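Local atomic coordinates of Blr3880 protein (Bradyrhizobium japonicum, PDB entry 2OOD), a protein that probably catalyses the zinc-dependent hydrolytic deamination of guanine to xanthine and ammonia, the single step that leads from guanine to xanthine in purine breakdown. Residues V39-G43 / V44-F48; F48-Y51 / E52-A55; R311-P315 / E316-K320; M347-N350 / T351-D354. One frame throughout, in Å; residues are numbered along the deposited sequence.

Contact 1 (V39-G43 / V44-F48); sequences VVTDG and VIKAF
Val-39 and Ala-47 form the close-packed end of this local contact, their CB atoms 4.1 Å apart on the face of the sheet that also meets His-58. Beneath these side chains Val-39 N gives a nearly straight hydrogen bond, 173° at the hydrogen, to Ala-47 O at 2.8 Å. The carbonyl of Val-39 receives two donors in return: Lys-46 N at 2.6 Å and, weakly, Ala-47 N at 3.4 Å. Two consecutive residues thus face one, which makes a classic beta bulge in the hairpin of strands 36-41 and 45-48. Here strand 45-48 is an outer strand of a four-stranded mixed sheet. Val-40 and Ile-45 take the other face, where CG2 of Val-40 and CD1 of Ile-45 come within 4.4 Å beside Ala-404; branched aliphatic residues suit such a buried, extended place. At the bend, by contrast, the exposed Asp-42 and Lys-46 face solvent, where a long charged chain suits lysine. Asp-42 and Gly-43 both have positive phi, as in a type I' turn, a conformation glycine adopts easily, and Thr-41 and Val-44 exchange backbone bonds across it. Lys-46 is bent at chi2 (-59°), which brings its aliphatic stem across Thr-41 at about a right angle, CG lying 3.7 Å from Thr-41 CB. Its amine then reaches a water, a weak link at 3.0 Å from NZ, and that water donates to Thr-41 O. The hydroxyl of Thr-41 instead pairs with Thr-5, while Asp-42 receives the backbone N of Thr-4 at OD1.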
ATOM      1  N   VAL A  39     -10.726  10.713 -32.430  1.00 43.61           N
ATOM      2  CA  VAL A  39     -10.956   9.976 -33.661  1.00 41.40           C
ATOM      3  C   VAL A  39      -9.744   9.108 -33.967  1.00 42.20           C
ATOM      4  O   VAL A  39      -8.680   9.617 -34.330  1.00 42.83           O
ATOM      5  CB  VAL A  39     -11.208  10.949 -34.839  1.00 40.03           C
ATOM      6  CG1 VAL A  39     -11.334  10.186 -36.132  1.00 37.87           C
ATOM      7  CG2 VAL A  39     -12.467  11.761 -34.578  1.00 37.52           C
ATOM      8  N   VAL A  40      -9.905   7.796 -33.822  1.00 42.06           N
ATOM      9  CA  VAL A  40      -8.812   6.857 -34.065  1.00 40.83           C
ATOM     10  C   VAL A  40      -9.054   6.052 -35.340  1.00 42.22           C
ATOM     11  O   VAL A  40     -10.117   5.456 -35.508  1.00 42.83           O
ATOM     12  CB  VAL A  40      -8.675   5.862 -32.891  1.00 38.65           C
ATOM     13  CG1 VAL A  40      -7.334   5.167 -32.952  1.00 36.83           C
ATOM     14  CG2 VAL A  40      -8.856   6.579 -31.586  1.00 36.97           C
ATOM     15  N   THR A  41      -8.069   6.029 -36.233  1.00 42.56           N
ATOM     16  CA  THR A  41      -8.186   5.275 -37.479  1.00 44.21           C
ATOM     17  C   THR A  41      -7.130   4.180 -37.517  1.00 45.31           C
ATOM     18  O   THR A  41      -5.929   4.464 -37.596  1.00 44.45           O
ATOM     19  CB  THR A  41      -7.995   6.179 -38.720  1.00 44.77           C
ATOM     20  OG1 THR A  41      -9.109   7.077 -38.833  1.00 45.09           O
ATOM     21  CG2 THR A  41      -7.900   5.335 -39.983  1.00 44.75           C
ATOM     22  N   ASP A  42      -7.584   2.930 -37.470  1.00 45.50           N
ATOM     23  CA  ASP A  42      -6.678   1.787 -37.476  1.00 46.72           C
ATOM     24  C   ASP A  42      -5.760   1.848 -36.258  1.00 46.87           C
ATOM     25  O   ASP A  42      -4.568   1.555 -36.350  1.00 47.34           O
ATOM     26  CB  ASP A  42      -5.851   1.761 -38.771  1.00 47.25           C
ATOM     27  CG  ASP A  42      -6.666   1.293 -39.977  1.00 47.58           C
ATOM     28  OD1 ASP A  42      -7.912   1.215 -39.849  1.00 46.92           O
ATOM     29  OD2 ASP A  42      -6.066   1.009 -41.043  1.00 46.66           O
ATOM     30  N   GLY A  43      -6.330   2.251 -35.123  1.00 47.34           N
ATOM     31  CA  GLY A  43      -5.576   2.330 -33.883  1.00 45.94           C
ATOM     32  C   GLY A  43      -4.632   3.508 -33.726  1.00 45.35           C
ATOM     33  O   GLY A  43      -3.739   3.474 -32.877  1.00 45.98           O
ATOM     34  N   VAL A  44      -4.813   4.550 -34.527  1.00 43.60           N
ATOM     35  CA  VAL A  44      -3.952   5.722 -34.434  1.00 41.37           C
ATOM     36  C   VAL A  44      -4.781   6.987 -34.278  1.00 42.34           C
ATOM     37  O   VAL A  44      -5.715   7.213 -35.048  1.00 43.42           O
ATOM     38  CB  VAL A  44      -3.068   5.847 -35.679  1.00 39.69           C
ATOM     39  CG1 VAL A  44      -2.344   7.180 -35.676  1.00 38.22           C
ATOM     40  CG2 VAL A  44      -2.069   4.708 -35.704  1.00 36.97           C
ATOM     41  N   ILE A  45      -4.455   7.804 -33.275  1.00 43.00           N
ATOM     42  CA  ILE A  45      -5.201   9.044 -33.043  1.00 43.08           C
ATOM     43  C   ILE A  45      -5.104   9.897 -34.299  1.00 43.56           C
ATOM     44  O   ILE A  45      -4.017  10.072 -34.855  1.00 44.10           O
ATOM     45  CB  ILE A  45      -4.618   9.890 -31.883  1.00 42.15           C
ATOM     46  CG1 ILE A  45      -4.119   8.997 -30.741  1.00 41.40           C
ATOM     47  CG2 ILE A  45      -5.694  10.831 -31.361  1.00 40.51           C
ATOM     48  CD1 ILE A  45      -5.210   8.378 -29.940  1.00 41.63           C
ATOM     49  N   LYS A  46      -6.234  10.419 -34.755  1.00 43.13           N
ATOM     50  CA  LYS A  46      -6.231  11.261 -35.946  1.00 42.41           C
ATOM     51  C   LYS A  46      -6.690  12.665 -35.607  1.00 41.57           C
ATOM     52  O   LYS A  46      -6.330  13.625 -36.283  1.00 41.19           O
ATOM     53  CB  LYS A  46      -7.131  10.665 -37.028  1.00 43.10           C
ATOM     54  CG  LYS A  46      -6.595   9.371 -37.611  1.00 44.78           C
ATOM     55  CD  LYS A  46      -5.209   9.555 -38.232  1.00 45.33           C
ATOM     56  CE  LYS A  46      -4.699   8.235 -38.811  1.00 46.62           C
ATOM     57  NZ  LYS A  46      -3.350   8.367 -39.440  1.00 46.97           N
ATOM     58  N   ALA A  47      -7.480  12.781 -34.548  1.00 39.91           N
ATOM     59  CA  ALA A  47      -7.980  14.070 -34.123  1.00 39.40           C
ATOM     60  C   ALA A  47      -8.460  13.986 -32.683  1.00 40.31           C
ATOM     61  O   ALA A  47      -9.160  13.047 -32.296  1.00 41.03           O
ATOM     62  CB  ALA A  47      -9.116  14.512 -35.032  1.00 39.75           C
ATOM     63  N   PHE A  48      -8.076  14.974 -31.887  1.00 40.29           N
ATOM     64  CA  PHE A  48      -8.472  15.018 -30.488  1.00 39.93           C
ATOM     65  C   PHE A  48      -8.857  16.456 -30.159  1.00 39.95           C
ATOM     66  O   PHE A  48      -8.243  17.399 -30.662  1.00 39.64           O
ATOM     67  CB  PHE A  48      -7.309  14.547 -29.602  1.00 40.00           C
ATOM     68  CG  PHE A  48      -7.653  14.460 -28.140  1.00 40.24           C
ATOM     69  CD1 PHE A  48      -8.699  13.650 -27.699  1.00 40.18           C
ATOM     70  CD2 PHE A  48      -6.940  15.199 -27.202  1.00 39.25           C
ATOM     71  CE1 PHE A  48      -9.030  13.583 -26.331  1.00 40.59           C
ATOM     72  CE2 PHE A  48      -7.266  15.136 -25.838  1.00 39.57           C
ATOM     73  CZ  PHE A  48      -8.312  14.329 -25.407  1.00 39.32           C
TER
HETATM   74  O   HOH W   1      -3.720   5.371 -39.498  1.00 48.12           O

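Contact 2 (F48-Y51 / E52-A55); sequences FGPY and EKIA
Phe-48 meets the helix through its backbone, with Ile-54 CD1 lying 3.9 Å from Phe-48 O; its ring packs among Phe-12, His-33 and Phe-398 instead. At Gly-49 the chain turns a corner with phi 160°, a conformation that a residue without a side chain takes readily, and Ile-54 fits closely against this bare backbone. Pro-50 follows as the N-cap of helix 51-57. Its ring CG rests 4.1 Å from Lys-53 CB, and its carbonyl accepts the first helical bond, from Ile-54 N at 3.2 Å. Proline is tolerated at this position because no helical bond needs its missing N-H, and its ring holds phi near the required value. Tyr-51 opens the helix proper, and its carbonyl takes Ala-55 N at 2.6 Å. With CG opposite the backbone N (chi1 178°), the phenol ring extends along the helix surface, where the Ala-55 methyl sits over one face in a CH-pi contact, CB 4.0 Å from the ring centroid. Alanine's methyl is small enough to sit under the ring, one turn on, offset toward its rim. Beside the ring, Glu-52 brings OE2 to 3.7 Å from Tyr-51 CD2, its carboxylate plane turned 68° from the ring. This carboxylate in the first turn probably interacts favourably with the helix dipole, while the electron-rich ring of Tyr-51 serves both the Ala-55 methyl and, through a cation-pi contact, Arg-9.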
ATOM      1  N   PHE A  48      -8.076  14.974 -31.887  1.00 40.29           N
ATOM      2  CA  PHE A  48      -8.472  15.018 -30.488  1.00 39.93           C
ATOM      3  C   PHE A  48      -8.857  16.456 -30.159  1.00 39.95           C
ATOM      4  O   PHE A  48      -8.243  17.399 -30.662  1.00 39.64           O
ATOM      5  CB  PHE A  48      -7.309  14.547 -29.602  1.00 40.00           C
ATOM      6  CG  PHE A  48      -7.653  14.460 -28.140  1.00 40.24           C
ATOM      7  CD1 PHE A  48      -8.699  13.650 -27.699  1.00 40.18           C
ATOM      8  CD2 PHE A  48      -6.940  15.199 -27.202  1.00 39.25           C
ATOM      9  CE1 PHE A  48      -9.030  13.583 -26.331  1.00 40.59           C
ATOM     10  CE2 PHE A  48      -7.266  15.136 -25.838  1.00 39.57           C
ATOM     11  CZ  PHE A  48      -8.312  14.329 -25.407  1.00 39.32           C
ATOM     12  N   GLY A  49      -9.873  16.625 -29.321  1.00 39.45           N
ATOM     13  CA  GLY A  49     -10.310  17.960 -28.961  1.00 39.84           C
ATOM     14  C   GLY A  49     -11.726  17.914 -28.426  1.00 41.45           C
ATOM     15  O   GLY A  49     -12.294  16.827 -28.289  1.00 41.24           O
ATOM     16  N   PRO A  50     -12.331  19.068 -28.112  1.00 41.37           N
ATOM     17  CA  PRO A  50     -13.702  19.090 -27.590  1.00 42.71           C
ATOM     18  C   PRO A  50     -14.678  18.414 -28.550  1.00 43.70           C
ATOM     19  O   PRO A  50     -14.461  18.405 -29.766  1.00 43.98           O
ATOM     20  CB  PRO A  50     -13.978  20.585 -27.398  1.00 42.35           C
ATOM     21  CG  PRO A  50     -13.129  21.217 -28.467  1.00 42.63           C
ATOM     22  CD  PRO A  50     -11.839  20.431 -28.360  1.00 41.70           C
ATOM     23  N   TYR A  51     -15.751  17.851 -27.995  1.00 43.77           N
ATOM     24  CA  TYR A  51     -16.750  17.132 -28.784  1.00 44.22           C
ATOM     25  C   TYR A  51     -17.289  17.823 -30.050  1.00 45.01           C
ATOM     26  O   TYR A  51     -17.018  17.378 -31.172  1.00 44.61           O
ATOM     27  CB  TYR A  51     -17.923  16.726 -27.889  1.00 44.35           C
ATOM     28  CG  TYR A  51     -19.004  16.019 -28.661  1.00 45.48           C
ATOM     29  CD1 TYR A  51     -18.738  14.839 -29.343  1.00 44.71           C
ATOM     30  CD2 TYR A  51     -20.277  16.556 -28.756  1.00 45.64           C
ATOM     31  CE1 TYR A  51     -19.714  14.212 -30.110  1.00 45.69           C
ATOM     32  CE2 TYR A  51     -21.266  15.939 -29.522  1.00 46.01           C
ATOM     33  CZ  TYR A  51     -20.980  14.767 -30.201  1.00 46.20           C
ATOM     34  OH  TYR A  51     -21.959  14.164 -30.981  1.00 46.26           O
ATOM     35  N   GLU A  52     -18.067  18.887 -29.876  1.00 46.02           N
ATOM     36  CA  GLU A  52     -18.624  19.609 -31.017  1.00 46.28           C
ATOM     37  C   GLU A  52     -17.618  19.814 -32.150  1.00 45.63           C
ATOM     38  O   GLU A  52     -17.782  19.270 -33.241  1.00 45.29           O
ATOM     39  CB  GLU A  52     -19.159  20.972 -30.577  1.00 48.47           C
ATOM     40  CG  GLU A  52     -20.423  20.910 -29.738  1.00 54.37           C
ATOM     41  CD  GLU A  52     -21.480  19.999 -30.353  1.00 57.74           C
ATOM     42  OE1 GLU A  52     -21.447  19.790 -31.603  1.00 59.88           O
ATOM     43  OE2 GLU A  52     -22.355  19.498 -29.589  1.00 59.99           O
ATOM     44  N   LYS A  53     -16.574  20.590 -31.891  1.00 44.54           N
ATOM     45  CA  LYS A  53     -15.573  20.869 -32.918  1.00 45.84           C
ATOM     46  C   LYS A  53     -15.059  19.631 -33.653  1.00 46.27           C
ATOM     47  O   LYS A  53     -14.845  19.660 -34.873  1.00 46.51           O
ATOM     48  CB  LYS A  53     -14.386  21.629 -32.314  1.00 47.16           C
ATOM     49  CG  LYS A  53     -13.245  21.882 -33.292  1.00 48.70           C
ATOM     50  CD  LYS A  53     -12.100  22.632 -32.603  1.00 52.05           C
ATOM     51  CE  LYS A  53     -10.957  22.969 -33.580  1.00 54.51           C
ATOM     52  NZ  LYS A  53     -10.365  21.758 -34.262  1.00 56.52           N
ATOM     53  N   ILE A  54     -14.863  18.542 -32.920  1.00 44.50           N
ATOM     54  CA  ILE A  54     -14.358  17.328 -33.542  1.00 44.16           C
ATOM     55  C   ILE A  54     -15.460  16.552 -34.256  1.00 44.31           C
ATOM     56  O   ILE A  54     -15.261  16.072 -35.380  1.00 44.18           O
ATOM     57  CB  ILE A  54     -13.675  16.422 -32.503  1.00 43.24           C
ATOM     58  CG1 ILE A  54     -12.584  17.218 -31.793  1.00 41.98           C
ATOM     59  CG2 ILE A  54     -13.050  15.209 -33.184  1.00 39.79           C
ATOM     60  CD1 ILE A  54     -11.518  17.715 -32.740  1.00 42.57           C
ATOM     61  N   ALA A  55     -16.618  16.437 -33.610  1.00 43.74           N
ATOM     62  CA  ALA A  55     -17.745  15.718 -34.200  1.00 44.35           C
ATOM     63  C   ALA A  55     -18.085  16.340 -35.550  1.00 44.78           C
ATOM     64  O   ALA A  55     -18.365  15.631 -36.523  1.00 44.97           O
ATOM     65  CB  ALA A  55     -18.959  15.774 -33.266  1.00 42.64           C
TER

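Contact 3 (R311-P315 / E316-K320); sequences RATDP and EHRVK
Asp-314, Glu-316 and His-317 build a compact local turn between the end of helix 309-312 and strand 320-323, the last parallel strand of the amidohydrolase TIM barrel. A type I beta turn from Asp-314 to His-317 reverses the chain, closed by His-317 N bonding to Asp-314 O at 3.0 Å. The same aspartate folds its side chain over the turn: chi1 of 171° carries the carboxylate away from its own N, and OD1 takes Glu-316 N at 3.0 Å from above the carboxylate plane, an Asx turn. Pro-315, with its fixed phi, fits the second position of the beta turn. Asp-314 OD2 lies at the edge of the His-317 ring, 3.6 Å from CD2, the two planes 70° apart. Where the chain returns, Val-319 N bonds to Ala-312 O at 2.9 Å, and the small Ala-312 lets Val-319 come close, CB to CB 4.3 Å. Arg-318 lays CD against Ala-312 O and turns a guanidinium face to the Thr-313 methyl, then goes on to a salt bridge with Asp-18 and a cation-pi contact with Trp-20. A water donates to both Arg-311 O and His-317 O, tying helix end to returning chain. The acidic pair of Asp-314 and Glu-316, OD1 to OE1 4.4 Å, would repel, but another water donates to both residues, and Arg-311 forms a salt bridge through NH1 to Asp-314 OD2 at 3.1 Å. Together these probably keep Asp-314 ionised and its rotation fixed.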
ATOM      1  N   ARG A 311      15.616  14.233  -5.706  1.00 33.75           N
ATOM      2  CA  ARG A 311      16.934  14.429  -6.305  1.00 35.16           C
ATOM      3  C   ARG A 311      16.910  14.146  -7.802  1.00 35.21           C
ATOM      4  O   ARG A 311      17.511  14.879  -8.588  1.00 35.27           O
ATOM      5  CB  ARG A 311      17.970  13.517  -5.634  1.00 35.90           C
ATOM      6  CG  ARG A 311      19.426  13.815  -5.995  1.00 37.10           C
ATOM      7  CD  ARG A 311      20.072  14.760  -4.983  1.00 39.93           C
ATOM      8  NE  ARG A 311      19.504  16.102  -5.025  1.00 42.14           N
ATOM      9  CZ  ARG A 311      19.715  16.968  -6.013  1.00 43.84           C
ATOM     10  NH1 ARG A 311      20.494  16.627  -7.041  1.00 44.06           N
ATOM     11  NH2 ARG A 311      19.134  18.167  -5.983  1.00 44.51           N
ATOM     12  N   ALA A 312      16.219  13.081  -8.192  1.00 33.64           N
ATOM     13  CA  ALA A 312      16.124  12.712  -9.595  1.00 33.80           C
ATOM     14  C   ALA A 312      15.368  13.770 -10.397  1.00 34.51           C
ATOM     15  O   ALA A 312      15.586  13.914 -11.598  1.00 33.71           O
ATOM     16  CB  ALA A 312      15.435  11.366  -9.726  1.00 33.62           C
ATOM     17  N   THR A 313      14.487  14.510  -9.728  1.00 34.47           N
ATOM     18  CA  THR A 313      13.703  15.554 -10.381  1.00 36.13           C
ATOM     19  C   THR A 313      14.336  16.937 -10.276  1.00 37.37           C
ATOM     20  O   THR A 313      13.708  17.945 -10.595  1.00 38.20           O
ATOM     21  CB  THR A 313      12.285  15.628  -9.802  1.00 36.67           C
ATOM     22  OG1 THR A 313      12.353  15.790  -8.380  1.00 36.57           O
ATOM     23  CG2 THR A 313      11.518  14.366 -10.135  1.00 36.37           C
ATOM     24  N   ASP A 314      15.580  16.983  -9.818  1.00 37.67           N
ATOM     25  CA  ASP A 314      16.310  18.237  -9.693  1.00 38.54           C
ATOM     26  C   ASP A 314      16.392  18.904 -11.065  1.00 38.42           C
ATOM     27  O   ASP A 314      17.005  18.361 -11.984  1.00 39.14           O
ATOM     28  CB  ASP A 314      17.720  17.950  -9.167  1.00 39.57           C
ATOM     29  CG  ASP A 314      18.622  19.169  -9.200  1.00 39.21           C
ATOM     30  OD1 ASP A 314      18.115  20.285  -9.436  1.00 39.31           O
ATOM     31  OD2 ASP A 314      19.840  19.012  -8.981  1.00 39.92           O
ATOM     32  N   PRO A 315      15.788  20.094 -11.220  1.00 37.64           N
ATOM     33  CA  PRO A 315      15.814  20.801 -12.506  1.00 38.08           C
ATOM     34  C   PRO A 315      17.198  21.146 -13.084  1.00 39.08           C
ATOM     35  O   PRO A 315      17.332  21.338 -14.293  1.00 38.29           O
ATOM     36  CB  PRO A 315      14.946  22.032 -12.245  1.00 35.68           C
ATOM     37  CG  PRO A 315      15.124  22.268 -10.800  1.00 36.47           C
ATOM     38  CD  PRO A 315      15.071  20.885 -10.209  1.00 37.72           C
ATOM     39  N   GLU A 316      18.227  21.206 -12.242  1.00 40.68           N
ATOM     40  CA  GLU A 316      19.573  21.514 -12.728  1.00 42.20           C
ATOM     41  C   GLU A 316      20.224  20.260 -13.306  1.00 41.25           C
ATOM     42  O   GLU A 316      21.143  20.340 -14.121  1.00 41.70           O
ATOM     43  CB  GLU A 316      20.454  22.075 -11.596  1.00 45.47           C
ATOM     44  CG  GLU A 316      19.862  23.303 -10.895  1.00 52.20           C
ATOM     45  CD  GLU A 316      20.823  23.957  -9.885  1.00 55.37           C
ATOM     46  OE1 GLU A 316      21.436  23.223  -9.062  1.00 57.53           O
ATOM     47  OE2 GLU A 316      20.952  25.210  -9.908  1.00 58.03           O
ATOM     48  N   HIS A 317      19.739  19.098 -12.884  1.00 40.60           N
ATOM     49  CA  HIS A 317      20.279  17.825 -13.355  1.00 40.29           C
ATOM     50  C   HIS A 317      19.151  16.801 -13.441  1.00 39.06           C
ATOM     51  O   HIS A 317      19.248  15.702 -12.893  1.00 38.78           O
ATOM     52  CB  HIS A 317      21.359  17.333 -12.391  1.00 40.41           C
ATOM     53  CG  HIS A 317      22.472  18.313 -12.181  1.00 41.53           C
ATOM     54  ND1 HIS A 317      23.530  18.438 -13.056  1.00 41.16           N
ATOM     55  CD2 HIS A 317      22.677  19.232 -11.207  1.00 41.29           C
ATOM     56  CE1 HIS A 317      24.340  19.390 -12.627  1.00 41.08           C
ATOM     57  NE2 HIS A 317      23.846  19.887 -11.508  1.00 41.06           N
ATOM     58  N   ARG A 318      18.083  17.180 -14.139  1.00 37.90           N
ATOM     59  CA  ARG A 318      16.911  16.332 -14.302  1.00 36.49           C
ATOM     60  C   ARG A 318      17.255  14.977 -14.908  1.00 36.28           C
ATOM     61  O   ARG A 318      17.930  14.887 -15.925  1.00 35.57           O
ATOM     62  CB  ARG A 318      15.870  17.063 -15.154  1.00 35.96           C
ATOM     63  CG  ARG A 318      14.521  16.384 -15.234  1.00 36.96           C
ATOM     64  CD  ARG A 318      14.009  15.967 -13.864  1.00 38.51           C
ATOM     65  NE  ARG A 318      12.850  15.081 -13.968  1.00 38.58           N
ATOM     66  CZ  ARG A 318      11.613  15.516 -14.170  1.00 39.55           C
ATOM     67  NH1 ARG A 318      11.391  16.822 -14.278  1.00 40.19           N
ATOM     68  NH2 ARG A 318      10.608  14.654 -14.273  1.00 38.88           N
ATOM     69  N   VAL A 319      16.794  13.923 -14.247  1.00 35.92           N
ATOM     70  CA  VAL A 319      17.028  12.556 -14.689  1.00 35.85           C
ATOM     71  C   VAL A 319      15.728  12.015 -15.277  1.00 36.63           C
ATOM     72  O   VAL A 319      14.660  12.228 -14.707  1.00 37.28           O
ATOM     73  CB  VAL A 319      17.454  11.651 -13.503  1.00 35.03           C
ATOM     74  CG1 VAL A 319      17.597  10.213 -13.955  1.00 33.37           C
ATOM     75  CG2 VAL A 319      18.755  12.145 -12.919  1.00 34.24           C
ATOM     76  N   LYS A 320      15.821  11.336 -16.420  1.00 37.61           N
ATOM     77  CA  LYS A 320      14.651  10.754 -17.066  1.00 37.23           C
ATOM     78  C   LYS A 320      14.162   9.559 -16.264  1.00 38.47           C
ATOM     79  O   LYS A 320      14.964   8.749 -15.799  1.00 38.78           O
ATOM     80  CB  LYS A 320      14.997  10.322 -18.489  1.00 37.31           C
ATOM     81  CG  LYS A 320      15.123  11.488 -19.445  1.00 37.71           C
ATOM     82  CD  LYS A 320      15.516  11.026 -20.835  1.00 39.03           C
ATOM     83  CE  LYS A 320      15.532  12.183 -21.809  1.00 38.27           C
ATOM     84  NZ  LYS A 320      14.205  12.848 -21.817  1.00 39.42           N
TER
HETATM   85  O   HOH W   2      19.866  14.797 -10.270  1.00 25.59           O
HETATM   86  O   HOH W   3      22.111  20.431  -7.985  1.00 51.62           O

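Contact 4 (M347-N350 / T351-D354); sequences MCNN and TLLD
Met-347, Cys-348 and Asn-349 pair with Thr-351, Leu-352 and Leu-353 through the last, weak bonds of helix 335-352, and Leu-353 is the first residue to leave helical geometry. Thr-351 N reaches Met-347 O and Leu-352 N reaches Cys-348 O, both weakly, the first at 3.3 Å. Leu-353 N likewise reaches Asn-349 O at 3.1 Å. Leu-352 N and Leu-353 N also reach the carbonyls three residues back, Asn-349 O and Asn-350 O, again weakly, so i-to-i-3 bonds appear beside the i-to-i-4 ones. Each side chain of the second segment lies against a carbonyl one turn back. Leu-352 CG is 3.4 Å from Cys-348 O, and Leu-353 CG is equally near Asn-349 O before its branches pack on Glu-366 and Ala-367; leucine thus covers the polar rim of the helix end with carbon. Thr-351 places OG1 beside its own backbone N (chi1 -60°), where it faces Met-347 O at 3.5 Å, yet its hydrogen bond goes to Gly-303 O of the second subunit. Met-347, a selenomethionine in this crystal, and Cys-348 pack on Phe-301 and Leu-300 of that subunit, apolar groups suited to a buried interface. Asn-349 gives ND2 to Asn-370 and to Phe-307 O. Asp-354 sets CB 3.5 Å from Asn-350 O, while chi1 of 76° turns its carboxylate so that OD1 receives Ser-356 N and OD2 meets Gln-94 NE2 of the second subunit. Both oxygens of this carboxylate are therefore engaged, which would favour its ionised form and joins the helix end to the dimer interface by a directional polar bond.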
HETATM    1  N   MSE A 347       6.561  11.412   0.720  1.00 32.96           N
HETATM    2  CA  MSE A 347       6.176  12.184   1.893  1.00 33.37           C
HETATM    3  C   MSE A 347       7.138  11.910   3.034  1.00 33.32           C
HETATM    4  O   MSE A 347       7.413  12.795   3.840  1.00 33.41           O
HETATM    5  CB  MSE A 347       4.745  11.871   2.328  1.00 37.51           C
HETATM    6  CG  MSE A 347       3.671  12.560   1.484  1.00 42.83           C
HETATM    7 SE   MSE A 347       3.927  14.514   1.282  1.00 48.49          SE
HETATM    8  CE  MSE A 347       3.906  15.014   3.174  1.00 45.71           C
ATOM      9  N   CYS A 348       7.651  10.687   3.108  1.00 31.02           N
ATOM     10  CA  CYS A 348       8.608  10.367   4.148  1.00 30.45           C
ATOM     11  C   CYS A 348       9.870  11.158   3.854  1.00 29.77           C
ATOM     12  O   CYS A 348      10.567  11.568   4.774  1.00 30.16           O
ATOM     13  CB  CYS A 348       8.912   8.869   4.173  1.00 30.58           C
ATOM     14  SG  CYS A 348       7.571   7.866   4.831  1.00 29.83           S
ATOM     15  N   ASN A 349      10.153  11.378   2.568  1.00 30.95           N
ATOM     16  CA  ASN A 349      11.325  12.153   2.149  1.00 31.99           C
ATOM     17  C   ASN A 349      11.142  13.635   2.500  1.00 34.93           C
ATOM     18  O   ASN A 349      12.099  14.330   2.831  1.00 36.32           O
ATOM     19  CB  ASN A 349      11.553  12.056   0.639  1.00 31.30           C
ATOM     20  CG  ASN A 349      12.148  10.738   0.207  1.00 30.94           C
ATOM     21  OD1 ASN A 349      12.625   9.953   1.023  1.00 30.04           O
ATOM     22  ND2 ASN A 349      12.139  10.494  -1.096  1.00 29.02           N
ATOM     23  N   ASN A 350       9.909  14.118   2.405  1.00 35.87           N
ATOM     24  CA  ASN A 350       9.601  15.506   2.713  1.00 35.59           C
ATOM     25  C   ASN A 350       9.966  15.811   4.167  1.00 37.30           C
ATOM     26  O   ASN A 350      10.471  16.889   4.479  1.00 38.74           O
ATOM     27  CB  ASN A 350       8.109  15.760   2.494  1.00 34.42           C
ATOM     28  CG  ASN A 350       7.711  17.189   2.782  1.00 33.59           C
ATOM     29  OD1 ASN A 350       7.990  18.090   1.997  1.00 33.21           O
ATOM     30  ND2 ASN A 350       7.059  17.405   3.916  1.00 31.42           N
ATOM     31  N   THR A 351       9.707  14.856   5.056  1.00 36.58           N
ATOM     32  CA  THR A 351       9.993  15.032   6.468  1.00 35.27           C
ATOM     33  C   THR A 351      11.491  15.009   6.735  1.00 35.27           C
ATOM     34  O   THR A 351      11.972  15.667   7.650  1.00 36.47           O
ATOM     35  CB  THR A 351       9.286  13.943   7.305  1.00 34.04           C
ATOM     36  OG1 THR A 351       7.873  14.035   7.096  1.00 32.06           O
ATOM     37  CG2 THR A 351       9.571  14.123   8.784  1.00 31.74           C
ATOM     38  N   LEU A 352      12.236  14.269   5.922  1.00 35.65           N
ATOM     39  CA  LEU A 352      13.687  14.181   6.083  1.00 35.35           C
ATOM     40  C   LEU A 352      14.428  15.414   5.550  1.00 35.83           C
ATOM     41  O   LEU A 352      15.567  15.673   5.931  1.00 36.38           O
ATOM     42  CB  LEU A 352      14.222  12.942   5.360  1.00 33.32           C
ATOM     43  CG  LEU A 352      13.745  11.574   5.842  1.00 33.36           C
ATOM     44  CD1 LEU A 352      14.284  10.501   4.913  1.00 32.34           C
ATOM     45  CD2 LEU A 352      14.197  11.337   7.273  1.00 31.13           C
ATOM     46  N   LEU A 353      13.771  16.173   4.679  1.00 36.16           N
ATOM     47  CA  LEU A 353      14.379  17.339   4.057  1.00 34.09           C
ATOM     48  C   LEU A 353      13.844  18.696   4.491  1.00 35.07           C
ATOM     49  O   LEU A 353      14.202  19.708   3.893  1.00 34.90           O
ATOM     50  CB  LEU A 353      14.247  17.226   2.537  1.00 32.20           C
ATOM     51  CG  LEU A 353      14.950  16.017   1.921  1.00 32.71           C
ATOM     52  CD1 LEU A 353      14.531  15.829   0.474  1.00 31.75           C
ATOM     53  CD2 LEU A 353      16.450  16.211   2.036  1.00 31.86           C
ATOM     54  N   ASP A 354      13.003  18.746   5.518  1.00 34.57           N
ATOM     55  CA  ASP A 354      12.466  20.040   5.923  1.00 36.43           C
ATOM     56  C   ASP A 354      13.129  20.648   7.163  1.00 37.13           C
ATOM     57  O   ASP A 354      12.741  21.724   7.620  1.00 37.28           O
ATOM     58  CB  ASP A 354      10.948  19.949   6.122  1.00 35.36           C
ATOM     59  CG  ASP A 354      10.564  19.259   7.409  1.00 35.93           C
ATOM     60  OD1 ASP A 354      11.458  18.715   8.089  1.00 35.34           O
ATOM     61  OD2 ASP A 354       9.359  19.259   7.738  1.00 36.73           O
TER

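Overall arrangement
Contacts 1 and 2 form one unit: they share Phe-48, their centres lie 13 Å apart, and Val-39 CG2 meets Ile-54 CG2 at 3.8 Å, so the helix start packs on the hairpin. Contacts 3 and 4 sit on the barrel part, centres about 17 Å and nearest atoms about 6 Å apart, without touching; helix 364-369 and Phe-307 adjoin both. Contacts 1 and 4 lie on opposite sides of the chain's centre, their centres 43 Å apart. All four are away from the zinc and guanine. Still, strand 320-323 runs from contact 3 toward the zinc ligand Asp-326, and contact 4 touches Gln-94 of the second subunit, next to the guanine-pocket residue Leu-95.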